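PDB 4EWC: putative nucleoprotein from Infectious salmon anemia virus, which encapsidates the negative-strand viral RNA, shielding it from nucleases and forming the ribonucleoprotein that serves as template for transcription and replication. Local coordinates for residues 143-151 and 256-264; 466-474 and 585-593. One frame throughout, in Å; residues are numbered along the deposited sequence.

Contact 1 (143-151 and 256-264); sequences MAYNLSLFI and ISNQCMALI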
HETATM    1  N   MSE A 143      30.962  12.816 -10.080  1.00 49.25           N
HETATM    2  CA  MSE A 143      30.157  12.002 -10.949  1.00 43.53           C
HETATM    3  C   MSE A 143      28.899  12.773 -11.279  1.00 46.99           C
HETATM    4  O   MSE A 143      28.436  12.724 -12.409  1.00 48.87           O
HETATM    5  CB  MSE A 143      29.827  10.687 -10.281  1.00 42.07           C
HETATM    6  CG  MSE A 143      29.020   9.750 -11.148  1.00 47.71           C
HETATM    7 SE   MSE A 143      30.013   9.197 -12.757  0.72 52.87          SE
HETATM    8  CE  MSE A 143      31.355   8.051 -11.924  1.00 48.35           C
ATOM      9  N   ALA A 144      28.352  13.489 -10.300  1.00 46.19           N
ATOM     10  CA  ALA A 144      27.160  14.283 -10.545  1.00 44.49           C
ATOM     11  C   ALA A 144      27.435  15.403 -11.538  1.00 48.25           C
ATOM     12  O   ALA A 144      26.701  15.576 -12.523  1.00 47.77           O
ATOM     13  CB  ALA A 144      26.621  14.845  -9.248  1.00 45.90           C
ATOM     14  N   TYR A 145      28.492  16.171 -11.275  1.00 50.63           N
ATOM     15  CA  TYR A 145      28.859  17.298 -12.132  1.00 49.21           C
ATOM     16  C   TYR A 145      29.159  16.830 -13.556  1.00 49.56           C
ATOM     17  O   TYR A 145      28.824  17.506 -14.531  1.00 46.10           O
ATOM     18  CB  TYR A 145      30.060  18.064 -11.551  1.00 47.59           C
ATOM     19  CG  TYR A 145      30.560  19.151 -12.471  1.00 52.18           C
ATOM     20  CD1 TYR A 145      29.971  20.417 -12.473  1.00 53.81           C
ATOM     21  CD2 TYR A 145      31.611  18.913 -13.355  1.00 50.44           C
ATOM     22  CE1 TYR A 145      30.427  21.423 -13.322  1.00 54.19           C
ATOM     23  CE2 TYR A 145      32.065  19.911 -14.214  1.00 51.16           C
ATOM     24  CZ  TYR A 145      31.472  21.164 -14.189  1.00 53.65           C
ATOM     25  OH  TYR A 145      31.910  22.152 -15.038  1.00 54.79           O
ATOM     26  N   ASN A 146      29.797  15.666 -13.660  1.00 48.55           N
ATOM     27  CA  ASN A 146      30.155  15.093 -14.953  1.00 49.09           C
ATOM     28  C   ASN A 146      28.938  14.670 -15.745  1.00 46.53           C
ATOM     29  O   ASN A 146      28.857  14.894 -16.950  1.00 43.29           O
ATOM     30  CB  ASN A 146      31.108  13.909 -14.772  1.00 47.66           C
ATOM     31  CG  ASN A 146      32.496  14.350 -14.365  1.00 50.95           C
ATOM     32  OD1 ASN A 146      32.842  15.529 -14.491  1.00 49.86           O
ATOM     33  ND2 ASN A 146      33.300  13.414 -13.884  1.00 48.74           N
ATOM     34  N   LEU A 147      27.991  14.061 -15.041  1.00 45.53           N
ATOM     35  CA  LEU A 147      26.749  13.640 -15.649  1.00 44.69           C
ATOM     36  C   LEU A 147      25.940  14.851 -16.115  1.00 47.00           C
ATOM     37  O   LEU A 147      25.399  14.821 -17.209  1.00 46.66           O
ATOM     38  CB  LEU A 147      25.937  12.737 -14.710  1.00 45.69           C
ATOM     39  CG  LEU A 147      24.565  12.297 -15.254  1.00 48.93           C
ATOM     40  CD1 LEU A 147      24.687  11.398 -16.479  1.00 40.10           C
ATOM     41  CD2 LEU A 147      23.755  11.624 -14.162  1.00 46.29           C
ATOM     42  N   SER A 148      25.871  15.914 -15.314  1.00 48.64           N
ATOM     43  CA  SER A 148      25.166  17.126 -15.754  1.00 47.14           C
ATOM     44  C   SER A 148      25.856  17.798 -16.925  1.00 46.84           C
ATOM     45  O   SER A 148      25.197  18.375 -17.799  1.00 49.90           O
ATOM     46  CB  SER A 148      24.994  18.139 -14.623  1.00 49.38           C
ATOM     47  OG  SER A 148      24.054  17.687 -13.672  1.00 49.56           O
ATOM     48  N   LEU A 149      27.181  17.746 -16.934  1.00 47.96           N
ATOM     49  CA  LEU A 149      27.942  18.336 -18.026  1.00 50.23           C
ATOM     50  C   LEU A 149      27.666  17.545 -19.297  1.00 49.89           C
ATOM     51  O   LEU A 149      27.315  18.113 -20.340  1.00 49.21           O
ATOM     52  CB  LEU A 149      29.437  18.332 -17.706  1.00 43.40           C
ATOM     53  CG  LEU A 149      30.313  18.940 -18.791  1.00 49.05           C
ATOM     54  CD1 LEU A 149      29.735  20.290 -19.170  1.00 53.74           C
ATOM     55  CD2 LEU A 149      31.752  19.089 -18.356  1.00 47.07           C
ATOM     56  N   PHE A 150      27.822  16.229 -19.183  1.00 48.03           N
ATOM     57  CA  PHE A 150      27.513  15.296 -20.252  1.00 46.45           C
ATOM     58  C   PHE A 150      26.140  15.568 -20.836  1.00 46.80           C
ATOM     59  O   PHE A 150      26.005  15.716 -22.048  1.00 49.24           O
ATOM     60  CB  PHE A 150      27.598  13.850 -19.747  1.00 48.07           C
ATOM     61  CG  PHE A 150      27.346  12.814 -20.812  1.00 46.83           C
ATOM     62  CD1 PHE A 150      26.056  12.514 -21.230  1.00 45.26           C
ATOM     63  CD2 PHE A 150      28.399  12.128 -21.380  1.00 47.37           C
ATOM     64  CE1 PHE A 150      25.837  11.575 -22.210  1.00 43.90           C
ATOM     65  CE2 PHE A 150      28.193  11.186 -22.353  1.00 42.70           C
ATOM     66  CZ  PHE A 150      26.914  10.907 -22.771  1.00 45.01           C
ATOM     67  N   ILE A 151      25.120  15.614 -19.983  1.00 44.33           N
ATOM     68  CA  ILE A 151      23.760  15.826 -20.466  1.00 47.14           C
ATOM     69  C   ILE A 151      23.620  17.195 -21.140  1.00 44.07           C
ATOM     70  O   ILE A 151      23.154  17.291 -22.268  1.00 44.28           O
ATOM     71  CB  ILE A 151      22.705  15.641 -19.360  1.00 47.11           C
ATOM     72  CG1 ILE A 151      22.630  14.168 -18.955  1.00 40.69           C
ATOM     73  CG2 ILE A 151      21.341  16.101 -19.860  1.00 42.79           C
ATOM     74  CD1 ILE A 151      21.942  13.926 -17.618  1.00 39.06           C
ATOM     75  N   ILE A 256      34.482   8.251 -19.218  1.00 52.37           N
ATOM     76  CA  ILE A 256      33.468   8.977 -18.473  1.00 52.23           C
ATOM     77  C   ILE A 256      32.140   8.980 -19.237  1.00 50.73           C
ATOM     78  O   ILE A 256      31.072   8.784 -18.642  1.00 46.75           O
ATOM     79  CB  ILE A 256      33.970  10.394 -18.122  1.00 50.85           C
ATOM     80  CG1 ILE A 256      35.268  10.262 -17.314  1.00 50.75           C
ATOM     81  CG2 ILE A 256      32.932  11.162 -17.341  1.00 46.36           C
ATOM     82  CD1 ILE A 256      35.849  11.559 -16.855  1.00 54.85           C
ATOM     83  N   SER A 257      32.225   9.174 -20.553  1.00 47.25           N
ATOM     84  CA  SER A 257      31.073   9.061 -21.419  1.00 48.04           C
ATOM     85  C   SER A 257      30.347   7.742 -21.090  1.00 48.90           C
ATOM     86  O   SER A 257      29.162   7.734 -20.780  1.00 41.92           O
ATOM     87  CB  SER A 257      31.495   9.102 -22.892  1.00 50.45           C
ATOM     88  OG  SER A 257      30.361   9.279 -23.752  1.00 49.59           O
ATOM     89  N   ASN A 258      31.093   6.644 -21.094  1.00 49.47           N
ATOM     90  CA  ASN A 258      30.524   5.356 -20.751  1.00 49.17           C
ATOM     91  C   ASN A 258      29.891   5.286 -19.348  1.00 49.26           C
ATOM     92  O   ASN A 258      28.841   4.671 -19.167  1.00 44.99           O
ATOM     93  CB  ASN A 258      31.532   4.230 -21.001  1.00 56.48           C
ATOM     94  CG  ASN A 258      31.904   4.108 -22.473  1.00 52.75           C
ATOM     95  OD1 ASN A 258      31.204   4.637 -23.334  1.00 56.17           O
ATOM     96  ND2 ASN A 258      33.000   3.420 -22.767  1.00 50.07           N
ATOM     97  N   GLN A 259      30.491   5.936 -18.363  1.00 49.46           N
ATOM     98  CA  GLN A 259      29.866   5.987 -17.043  1.00 49.97           C
ATOM     99  C   GLN A 259      28.495   6.677 -17.096  1.00 47.37           C
ATOM    100  O   GLN A 259      27.523   6.170 -16.545  1.00 46.16           O
ATOM    101  CB  GLN A 259      30.778   6.695 -16.034  1.00 51.70           C
ATOM    102  CG  GLN A 259      32.024   5.932 -15.693  1.00 52.69           C
ATOM    103  CD  GLN A 259      32.923   6.699 -14.738  1.00 54.15           C
ATOM    104  OE1 GLN A 259      33.262   7.853 -14.987  1.00 61.40           O
ATOM    105  NE2 GLN A 259      33.314   6.064 -13.642  1.00 52.32           N
ATOM    106  N   CYS A 260      28.440   7.827 -17.762  1.00 43.96           N
ATOM    107  CA  CYS A 260      27.202   8.563 -17.972  1.00 43.58           C
ATOM    108  C   CYS A 260      26.153   7.767 -18.753  1.00 44.22           C
ATOM    109  O   CYS A 260      24.960   7.755 -18.414  1.00 42.19           O
ATOM    110  CB  CYS A 260      27.501   9.880 -18.715  1.00 46.51           C
ATOM    111  SG  CYS A 260      28.541  11.068 -17.781  1.00 53.92           S
HETATM  112  N   MSE A 261      26.599   7.093 -19.803  1.00 44.66           N
HETATM  113  CA  MSE A 261      25.686   6.269 -20.586  1.00 45.88           C
HETATM  114  C   MSE A 261      25.151   5.088 -19.746  1.00 43.86           C
HETATM  115  O   MSE A 261      23.998   4.736 -19.842  1.00 40.72           O
HETATM  116  CB  MSE A 261      26.346   5.829 -21.894  1.00 43.26           C
HETATM  117  CG  MSE A 261      26.491   6.967 -22.893  1.00 41.69           C
HETATM  118 SE   MSE A 261      24.691   7.491 -23.569  0.79 45.13          SE
HETATM  119  CE  MSE A 261      24.271   5.859 -24.494  1.00 48.24           C
ATOM    120  N   ALA A 262      25.982   4.533 -18.879  1.00 41.76           N
ATOM    121  CA  ALA A 262      25.511   3.525 -17.949  1.00 45.78           C
ATOM    122  C   ALA A 262      24.430   4.065 -17.007  1.00 44.51           C
ATOM    123  O   ALA A 262      23.443   3.383 -16.732  1.00 46.26           O
ATOM    124  CB  ALA A 262      26.675   2.930 -17.147  1.00 43.83           C
ATOM    125  N   LEU A 263      24.602   5.291 -16.528  1.00 43.29           N
ATOM    126  CA  LEU A 263      23.657   5.873 -15.580  1.00 43.30           C
ATOM    127  C   LEU A 263      22.333   6.181 -16.255  1.00 42.43           C
ATOM    128  O   LEU A 263      21.252   5.936 -15.693  1.00 39.50           O
ATOM    129  CB  LEU A 263      24.242   7.134 -14.937  1.00 44.46           C
ATOM    130  CG  LEU A 263      25.423   6.853 -14.004  1.00 46.58           C
ATOM    131  CD1 LEU A 263      26.096   8.146 -13.542  1.00 41.73           C
ATOM    132  CD2 LEU A 263      24.931   6.056 -12.809  1.00 44.98           C
ATOM    133  N   ILE A 264      22.439   6.720 -17.466  1.00 41.72           N
ATOM    134  CA  ILE A 264      21.272   7.059 -18.281  1.00 45.31           C
ATOM    135  C   ILE A 264      20.573   5.816 -18.871  1.00 44.00           C
ATOM    136  O   ILE A 264      19.341   5.707 -18.869  1.00 40.40           O
ATOM    137  CB  ILE A 264      21.672   8.059 -19.394  1.00 43.48           C
ATOM    138  CG1 ILE A 264      22.331   9.280 -18.754  1.00 42.43           C
ATOM    139  CG2 ILE A 264      20.482   8.490 -20.228  1.00 37.71           C
ATOM    140  CD1 ILE A 264      22.845  10.318 -19.755  1.00 38.69           C
TER

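Contact 2 (466-474 and 585-593); sequences GSERYRSNI and GVGLFSIDF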
ATOM      1  N   GLY A 466      -1.085   8.644  -9.589  1.00 51.90           N
ATOM      2  CA  GLY A 466      -2.004   8.175 -10.605  1.00 49.12           C
ATOM      3  C   GLY A 466      -1.447   7.018 -11.400  1.00 53.99           C
ATOM      4  O   GLY A 466      -2.140   6.455 -12.244  1.00 58.19           O
ATOM      5  N   SER A 467      -0.196   6.656 -11.151  1.00 47.01           N
ATOM      6  CA  SER A 467       0.363   5.518 -11.852  1.00 49.46           C
ATOM      7  C   SER A 467      -0.242   4.219 -11.305  1.00 53.83           C
ATOM      8  O   SER A 467      -0.768   4.183 -10.181  1.00 51.90           O
ATOM      9  CB  SER A 467       1.888   5.498 -11.743  1.00 45.39           C
ATOM     10  OG  SER A 467       2.283   5.460 -10.390  1.00 49.47           O
ATOM     11  N   GLU A 468      -0.161   3.170 -12.117  1.00 45.64           N
ATOM     12  CA  GLU A 468      -0.686   1.865 -11.777  1.00 50.31           C
ATOM     13  C   GLU A 468       0.266   1.092 -10.826  1.00 50.08           C
ATOM     14  O   GLU A 468       1.451   0.935 -11.111  1.00 51.74           O
ATOM     15  CB  GLU A 468      -0.948   1.089 -13.077  1.00 50.64           C
ATOM     16  CG  GLU A 468      -1.408  -0.330 -12.888  1.00 54.51           C
ATOM     17  CD  GLU A 468      -2.793  -0.417 -12.274  1.00 59.45           C
ATOM     18  OE1 GLU A 468      -3.773  -0.019 -12.964  1.00 57.73           O
ATOM     19  OE2 GLU A 468      -2.895  -0.886 -11.102  1.00 53.27           O
ATOM     20  N   ARG A 469      -0.264   0.621  -9.702  1.00 45.71           N
ATOM     21  CA  ARG A 469       0.540  -0.001  -8.657  1.00 44.20           C
ATOM     22  C   ARG A 469       0.694  -1.528  -8.831  1.00 49.69           C
ATOM     23  O   ARG A 469       1.569  -2.166  -8.216  1.00 45.11           O
ATOM     24  CB  ARG A 469      -0.042   0.373  -7.290  1.00 43.85           C
ATOM     25  CG  ARG A 469      -0.049  -0.699  -6.235  1.00 52.84           C
ATOM     26  CD  ARG A 469      -0.859  -0.288  -5.008  1.00 56.49           C
ATOM     27  NE  ARG A 469      -0.172   0.670  -4.139  1.00 57.94           N
ATOM     28  CZ  ARG A 469       0.415   0.340  -2.990  1.00 55.65           C
ATOM     29  NH1 ARG A 469       0.404  -0.920  -2.575  1.00 51.47           N
ATOM     30  NH2 ARG A 469       1.003   1.273  -2.252  1.00 53.99           N
ATOM     31  N   TYR A 470      -0.144  -2.117  -9.689  1.00 51.96           N
ATOM     32  CA  TYR A 470      -0.025  -3.546 -10.012  1.00 48.10           C
ATOM     33  C   TYR A 470       0.277  -3.824 -11.483  1.00 45.63           C
ATOM     34  O   TYR A 470      -0.439  -3.391 -12.376  1.00 53.00           O
ATOM     35  CB  TYR A 470      -1.252  -4.346  -9.564  1.00 48.89           C
ATOM     36  CG  TYR A 470      -1.602  -4.173  -8.110  1.00 46.27           C
ATOM     37  CD1 TYR A 470      -0.935  -4.881  -7.131  1.00 46.27           C
ATOM     38  CD2 TYR A 470      -2.611  -3.298  -7.720  1.00 45.66           C
ATOM     39  CE1 TYR A 470      -1.255  -4.724  -5.800  1.00 46.59           C
ATOM     40  CE2 TYR A 470      -2.938  -3.140  -6.398  1.00 45.25           C
ATOM     41  CZ  TYR A 470      -2.250  -3.859  -5.440  1.00 43.10           C
ATOM     42  OH  TYR A 470      -2.564  -3.702  -4.120  1.00 48.76           O
ATOM     43  N   ARG A 471       1.360  -4.558 -11.692  1.00 42.39           N
ATOM     44  CA  ARG A 471       1.767  -5.097 -12.977  1.00 47.70           C
ATOM     45  C   ARG A 471       0.631  -5.945 -13.574  1.00 53.01           C
ATOM     46  O   ARG A 471       0.420  -5.955 -14.783  1.00 54.91           O
ATOM     47  CB  ARG A 471       3.029  -5.958 -12.779  1.00 46.84           C
ATOM     48  CG  ARG A 471       3.405  -6.875 -13.945  1.00 48.74           C
ATOM     49  CD  ARG A 471       3.756  -6.084 -15.193  1.00 51.08           C
ATOM     50  NE  ARG A 471       4.075  -6.925 -16.353  1.00 56.22           N
ATOM     51  CZ  ARG A 471       3.241  -7.157 -17.370  1.00 57.18           C
ATOM     52  NH1 ARG A 471       2.023  -6.629 -17.378  1.00 51.20           N
ATOM     53  NH2 ARG A 471       3.622  -7.922 -18.383  1.00 58.84           N
ATOM     54  N   SER A 472      -0.112  -6.630 -12.715  1.00 50.00           N
ATOM     55  CA  SER A 472      -1.212  -7.467 -13.159  1.00 57.68           C
ATOM     56  C   SER A 472      -2.319  -6.697 -13.901  1.00 55.15           C
ATOM     57  O   SER A 472      -2.883  -7.201 -14.877  1.00 49.74           O
ATOM     58  CB  SER A 472      -1.779  -8.287 -11.990  1.00 60.49           C
ATOM     59  OG  SER A 472      -1.932  -7.500 -10.820  1.00 57.89           O
ATOM     60  N   ASN A 473      -2.599  -5.478 -13.443  1.00 51.45           N
ATOM     61  CA  ASN A 473      -3.585  -4.596 -14.070  1.00 50.86           C
ATOM     62  C   ASN A 473      -3.105  -3.985 -15.398  1.00 56.37           C
ATOM     63  O   ASN A 473      -3.860  -3.333 -16.109  1.00 58.90           O
ATOM     64  CB  ASN A 473      -3.987  -3.476 -13.104  1.00 48.90           C
ATOM     65  CG  ASN A 473      -4.806  -3.982 -11.926  1.00 53.24           C
ATOM     66  OD1 ASN A 473      -5.458  -5.029 -12.021  1.00 54.83           O
ATOM     67  ND2 ASN A 473      -4.778  -3.246 -10.805  1.00 47.50           N
ATOM     68  N   ILE A 474      -1.849  -4.221 -15.742  1.00 57.73           N
ATOM     69  CA  ILE A 474      -1.279  -3.671 -16.959  1.00 58.52           C
ATOM     70  C   ILE A 474      -1.512  -4.613 -18.122  1.00 56.14           C
ATOM     71  O   ILE A 474      -1.070  -5.760 -18.091  1.00 51.80           O
ATOM     72  CB  ILE A 474       0.252  -3.417 -16.795  1.00 52.42           C
ATOM     73  CG1 ILE A 474       0.485  -2.214 -15.873  1.00 54.05           C
ATOM     74  CG2 ILE A 474       0.920  -3.234 -18.160  1.00 51.13           C
ATOM     75  CD1 ILE A 474       1.929  -1.957 -15.525  1.00 47.61           C
ATOM     76  N   GLY A 585       6.122  -3.080   1.650  1.00 43.82           N
ATOM     77  CA  GLY A 585       6.749  -4.301   1.209  1.00 47.44           C
ATOM     78  C   GLY A 585       6.094  -4.777  -0.077  1.00 49.06           C
ATOM     79  O   GLY A 585       6.666  -5.580  -0.805  1.00 47.29           O
ATOM     80  N   VAL A 586       4.892  -4.289  -0.362  1.00 41.38           N
ATOM     81  CA  VAL A 586       4.251  -4.617  -1.626  1.00 43.79           C
ATOM     82  C   VAL A 586       5.012  -3.922  -2.744  1.00 48.33           C
ATOM     83  O   VAL A 586       5.477  -2.786  -2.586  1.00 53.36           O
ATOM     84  CB  VAL A 586       2.750  -4.193  -1.676  1.00 43.83           C
ATOM     85  CG1 VAL A 586       2.162  -4.457  -3.062  1.00 47.48           C
ATOM     86  CG2 VAL A 586       1.966  -4.952  -0.648  1.00 47.95           C
ATOM     87  N   GLY A 587       5.163  -4.601  -3.869  1.00 41.40           N
ATOM     88  CA  GLY A 587       5.748  -3.955  -5.008  1.00 41.94           C
ATOM     89  C   GLY A 587       4.915  -4.198  -6.236  1.00 45.29           C
ATOM     90  O   GLY A 587       3.784  -4.703  -6.185  1.00 42.36           O
ATOM     91  N   LEU A 588       5.481  -3.791  -7.359  1.00 43.28           N
ATOM     92  CA  LEU A 588       5.003  -4.217  -8.651  1.00 47.98           C
ATOM     93  C   LEU A 588       5.257  -5.736  -8.639  1.00 52.05           C
ATOM     94  O   LEU A 588       6.041  -6.229  -7.820  1.00 60.03           O
ATOM     95  CB  LEU A 588       5.808  -3.483  -9.730  1.00 48.20           C
ATOM     96  CG  LEU A 588       5.488  -2.018 -10.133  1.00 42.81           C
ATOM     97  CD1 LEU A 588       5.159  -1.087  -8.994  1.00 45.41           C
ATOM     98  CD2 LEU A 588       6.623  -1.421 -10.914  1.00 37.58           C
ATOM     99  N   PHE A 589       4.597  -6.503  -9.491  1.00 48.22           N
ATOM    100  CA  PHE A 589       4.744  -7.995  -9.473  1.00 46.87           C
ATOM    101  C   PHE A 589       4.257  -8.714  -8.231  1.00 44.04           C
ATOM    102  O   PHE A 589       4.544  -9.886  -8.064  1.00 51.31           O
ATOM    103  CB  PHE A 589       6.177  -8.473  -9.734  1.00 40.23           C
ATOM    104  CG  PHE A 589       6.916  -7.635 -10.711  1.00 45.80           C
ATOM    105  CD1 PHE A 589       6.552  -7.632 -12.049  1.00 42.97           C
ATOM    106  CD2 PHE A 589       7.973  -6.835 -10.298  1.00 45.77           C
ATOM    107  CE1 PHE A 589       7.217  -6.848 -12.960  1.00 44.93           C
ATOM    108  CE2 PHE A 589       8.660  -6.049 -11.205  1.00 44.97           C
ATOM    109  CZ  PHE A 589       8.281  -6.059 -12.540  1.00 47.05           C
ATOM    110  N   SER A 590       3.529  -8.036  -7.360  1.00 45.56           N
ATOM    111  CA  SER A 590       3.131  -8.648  -6.092  1.00 54.93           C
ATOM    112  C   SER A 590       1.883  -9.508  -6.285  1.00 57.15           C
ATOM    113  O   SER A 590       1.516 -10.291  -5.422  1.00 53.56           O
ATOM    114  CB  SER A 590       2.857  -7.579  -5.045  1.00 56.90           C
ATOM    115  OG  SER A 590       1.618  -6.940  -5.341  1.00 67.86           O
ATOM    116  N   ILE A 591       1.225  -9.309  -7.424  1.00 63.79           N
ATOM    117  CA  ILE A 591       0.154 -10.176  -7.895  1.00 61.37           C
ATOM    118  C   ILE A 591       0.623 -10.883  -9.172  1.00 61.51           C
ATOM    119  O   ILE A 591       1.032 -10.230 -10.139  1.00 64.98           O
ATOM    120  CB  ILE A 591      -1.118  -9.370  -8.220  1.00 62.21           C
ATOM    121  CG1 ILE A 591      -1.718  -8.731  -6.962  1.00 54.65           C
ATOM    122  CG2 ILE A 591      -2.127 -10.263  -8.908  1.00 60.91           C
ATOM    123  CD1 ILE A 591      -2.982  -7.917  -7.228  1.00 50.43           C
ATOM    124  N   ASP A 592       0.576 -12.213  -9.163  1.00 68.89           N
ATOM    125  CA  ASP A 592       0.999 -13.038 -10.305  1.00 75.92           C
ATOM    126  C   ASP A 592      -0.179 -13.805 -10.902  1.00 83.59           C
ATOM    127  O   ASP A 592      -1.000 -14.354 -10.162  1.00 80.71           O
ATOM    128  CB  ASP A 592       2.075 -14.037  -9.872  1.00 71.41           C
ATOM    129  N   PHE A 593      -0.256 -13.876 -12.233  1.00 89.65           N
ATOM    130  CA  PHE A 593       0.739 -13.307 -13.142  1.00 89.29           C
ATOM    131  C   PHE A 593       0.063 -12.734 -14.390  1.00 92.09           C
ATOM    132  O   PHE A 593      -0.089 -13.427 -15.400  1.00 88.20           O
ATOM    133  CB  PHE A 593       1.764 -14.372 -13.550  1.00 93.09           C
TER

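Contact 1 (143-151 and 256-264)
Phe-150 of helix 142-162 enters helix 253-269 as a knob into the hole formed by Ser-257, Cys-260, Met-261 and Ile-264. Its CG stands anti to the backbone N (chi1 -178°), which throws the ring out from its own helix and lays one face against Cys-260. CB of that cysteine lies 3.7 Å from the ring centroid, 16° off the normal, in a CH-pi contact displaced toward the rim, while its sulfur reaches the ring obliquely. Ser-257 comes in at the ring edge, in the plane, with OG 3.2 Å from CE2 of Phe-150; the hydroxyl's polar partner is NH1 of Arg-237, in a weak hydrogen bond, and that arginine belongs to a probable nuclear localization signal. Met-261, a selenomethionine, adds an oblique Met-aromatic contact.

Segments 143-151 and 256-264 cross almost perpendicularly, at -86°, their axes 9.8 Å apart at closest approach. This is packing inside the helical body of the nucleoprotein, and Cys-260 suits the crossing point because its small side chain lets the backbones close in, its CA lying 5.6 Å from CA of Leu-147. The branched end of Leu-147 turns to the other helix, where CD1 touches CB of Cys-260 and lies 3.9 Å from CG1 of Ile-264. Ile-264 CD1 also meets CG1 of Ile-151, which leans on helix 394-402.

Partly exposed selenomethionine Met-143 bends at chi2 and chi3, its CE 3.3 Å from NE2 of Gln-259, whose polar end suits this less buried place. Asn-146 rests on CG2 of Ile-256, its OD1 hydrogen-bonded to N of Arg-244.

Contact 2 (466-474 and 585-593)
Two irregular loops of the nucleoprotein's C-terminal part pack together here. Loop 466-474 follows helix 457-463; loop 585-593 follows strand 577-583 and folds into a type II beta turn from Gly-587 to Ser-590. No hydrogen bond joins them, so side-chain packing does the work. The ring of Tyr-470 is sandwiched: CD1 of Ile-591 lies over one face, 4.1 Å from the centroid and 27° off the normal, and CG of its neighbour Arg-469 lies over the other. The straight CG1-CD1 arm of Ile-591 (chi2 180°) is long enough to reach that first face. OG of Ser-590 approaches the ring edge in its plane, 3.7 Å from CE1 of Tyr-470, and is weakly bonded back to O of Gly-587 within the turn. The phenol OH accepts a hydrogen bond from the backbone N of Val-582 of the second subunit.

Arg-469 crosses Val-586 at about a right angle, its NH1 4.0 Å from CG1 of the valine, while NH2 makes a salt bridge to Asp-458. Within the turn, Phe-589 takes the aliphatic part of Arg-471 against its ring: CG of the arginine is 3.8 Å from CD1 of the ring, met obliquely. The same ring meets Trp-514 of the second subunit. At Ser-472, chi1 of 44° sets the small hydroxyl between backbone N and carbonyl carbon, and OG sits 3.3 Å from CB of Ile-591.

In the fold
Contacts 1 and 2 are both largely buried, but they lie on opposite sides of the chain's centre, about 31 Å apart between centres and about 17 Å between nearest atoms. They share no element: contact 1 joins helices 142-162 and 253-269, whereas contact 2 joins two loops much later in the chain. Neither has a hydrogen bond across it. In contact 1, regular helices bring together sulfur, selenium and branched aliphatic groups, several of them round one phenylalanine, and no other subunit touches the pair. Contact 2 mixes aromatic, aliphatic and charged side chains, and the second subunit lies against it, so its polar ends find partners in both copies.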